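Glycoside hydrolase family protein (Novosphingobium sp. PP1Y, PDB 6Q2F) is an alpha-L-rhamnosidase, a glycoside hydrolase that probably removes terminal alpha-L-rhamnose from glycosides by hydrolysing the glycosidic bond. Local coordinates at residues A[584-588]-A[745-750]. Sequence-based numbering, arbitrary orientation.
With NA (sodium ion), chain B.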
loop_
_atom_site.group_PDB
_atom_site.type_symbol
_atom_site.label_atom_id
_atom_site.label_comp_id
_atom_site.label_asym_id
_atom_site.label_seq_id
_atom_site.Cartn_x
_atom_site.Cartn_y
_atom_site.Cartn_z
ATOM N N ALA A 584 4.262 1.497 -3.575
ATOM C CA ALA A 584 3.822 2.851 -3.862
ATOM C C ALA A 584 3.324 3.556 -2.609
ATOM O O ALA A 584 4.085 3.747 -1.660
ATOM C CB ALA A 584 2.750 2.835 -4.961
ATOM N N LEU A 585 2.079 4.017 -2.618
ATOM C CA LEU A 585 1.449 4.694 -1.479
ATOM C C LEU A 585 1.092 3.808 -0.305
ATOM O O LEU A 585 1.369 4.141 0.801
ATOM C CB LEU A 585 0.261 5.552 -1.907
ATOM C CG LEU A 585 0.483 6.500 -3.069
ATOM C CD1 LEU A 585 -0.788 7.176 -3.498
ATOM C CD2 LEU A 585 1.538 7.505 -2.757
ATOM N N GLU A 586 0.488 2.672 -0.612
ATOM C CA GLU A 586 0.113 1.639 0.361
ATOM C C GLU A 586 -1.047 2.051 1.256
ATOM O O GLU A 586 -2.056 1.336 1.325
ATOM C CB GLU A 586 1.303 1.213 1.243
ATOM C CG GLU A 586 0.929 0.079 2.225
ATOM C CD GLU A 586 2.084 -0.378 3.100
ATOM O OE1 GLU A 586 1.894 -0.379 4.327
ATOM O OE2 GLU A 586 3.154 -0.738 2.573
ATOM N N ASP A 587 -0.918 3.186 1.941
ATOM C CA ASP A 587 -1.806 3.564 3.043
ATOM C C ASP A 587 -2.444 4.921 2.741
ATOM O O ASP A 587 -1.805 5.967 2.913
ATOM C CB ASP A 587 -1.022 3.587 4.361
ATOM C CG ASP A 587 -1.904 3.796 5.584
ATOM O OD1 ASP A 587 -3.142 3.809 5.449
ATOM O OD2 ASP A 587 -1.342 3.928 6.696
ATOM N N HIS A 588 -3.712 4.891 2.316
ATOM C CA HIS A 588 -4.500 6.094 1.985
ATOM C C HIS A 588 -3.688 6.972 1.030
ATOM O O HIS A 588 -3.224 6.486 -0.010
ATOM C CB HIS A 588 -4.937 6.772 3.264
ATOM C CG HIS A 588 -5.855 5.940 4.093
ATOM N ND1 HIS A 588 -5.403 4.942 4.927
ATOM C CD2 HIS A 588 -7.203 5.945 4.207
ATOM C CE1 HIS A 588 -6.432 4.376 5.531
ATOM N NE2 HIS A 588 -7.536 4.964 5.111
ATOM N N THR A 745 -5.414 3.697 -3.417
ATOM C CA THR A 745 -5.432 3.669 -1.956
ATOM C C THR A 745 -6.133 4.888 -1.383
ATOM O O THR A 745 -6.474 4.888 -0.200
ATOM C CB THR A 745 -4.010 3.599 -1.381
ATOM O OG1 THR A 745 -3.193 4.625 -1.968
ATOM C CG2 THR A 745 -3.381 2.225 -1.663
ATOM N N GLY A 746 -6.332 5.926 -2.191
ATOM C CA GLY A 746 -7.106 7.078 -1.780
ATOM C C GLY A 746 -8.584 6.851 -2.013
ATOM O O GLY A 746 -9.387 6.980 -1.084
ATOM N N LEU A 747 -8.954 6.489 -3.248
ATOM C CA LEU A 747 -10.364 6.259 -3.551
ATOM C C LEU A 747 -10.951 5.194 -2.638
ATOM O O LEU A 747 -12.082 5.323 -2.159
ATOM C CB LEU A 747 -10.536 5.832 -5.008
ATOM C CG LEU A 747 -10.310 6.835 -6.153
ATOM C CD1 LEU A 747 -10.283 6.086 -7.492
ATOM C CD2 LEU A 747 -11.405 7.921 -6.161
ATOM N N TYR A 748 -10.184 4.140 -2.378
ATOM C CA TYR A 748 -10.683 2.946 -1.721
ATOM C C TYR A 748 -9.896 2.650 -0.444
ATOM O O TYR A 748 -9.812 1.503 -0.004
ATOM C CB TYR A 748 -10.647 1.773 -2.705
ATOM C CG TYR A 748 -11.325 2.142 -4.010
ATOM C CD1 TYR A 748 -12.652 2.570 -4.024
ATOM C CD2 TYR A 748 -10.638 2.096 -5.218
ATOM C CE1 TYR A 748 -13.280 2.932 -5.202
ATOM C CE2 TYR A 748 -11.260 2.443 -6.419
ATOM C CZ TYR A 748 -12.575 2.864 -6.399
ATOM O OH TYR A 748 -13.200 3.235 -7.581
ATOM N N GLY A 749 -9.322 3.700 0.156
ATOM C CA GLY A 749 -8.570 3.565 1.395
ATOM C C GLY A 749 -9.431 3.204 2.581
ATOM O O GLY A 749 -8.956 2.528 3.498
ATOM N N ASP A 750 -10.697 3.612 2.563
ATOM C CA ASP A 750 -11.636 3.329 3.641
ATOM C C ASP A 750 -12.781 2.442 3.189
ATOM O O ASP A 750 -13.098 1.451 3.861
ATOM C CB ASP A 750 -12.181 4.648 4.201
ATOM C CG ASP A 750 -11.093 5.509 4.801
ATOM O OD1 ASP A 750 -10.365 5.027 5.696
ATOM O OD2 ASP A 750 -10.963 6.665 4.373
HETATM NA NA NA B . 5.509 -0.793 2.955
#
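H588 and T745 join a loop of the (β/α)8 barrel, the one that follows strand 579-582, to the short helix 744-747, with D750 in the loop after that helix. The imidazole is hydrogen-bonded through both nitrogens, each with an acceptor close to the ring plane. H588 ND1 donates to D587 OD1 (2.6 Å), a His-carboxylate pair that fixes the ring's rotation, while H588 NE2 donates to D750 OD1 at 2.9 Å. The D750 carboxylate is turned 46° from the ring, and its OD1 is met from above the carboxylate plane; OD2 makes a salt bridge to R392. An alanine in place of H588 would probably leave D587 OD1 and D750 OD1 without these donors and untie the loop from D750. Glycine suits position 749, since a CB there would clash with H588 CD2 and T745 O.

Threonine suits position 745 because its two branches do different work. T745 OG1, set between the backbone N and carbonyl carbon (chi1 51°), donates to H588 O at 2.7 Å in the carbonyl plane, whereas T745 CG2 packs 3.4 Å from E586 O. That carbonyl and H588 N both hydrogen-bond T621 OG1, on helix 620-636. E586 itself turns the other way, its extended chain reaching the sodium ion, whose coordination D503, S504, E583 and E644 complete; E586 OE2 lies 2.4 Å from the metal.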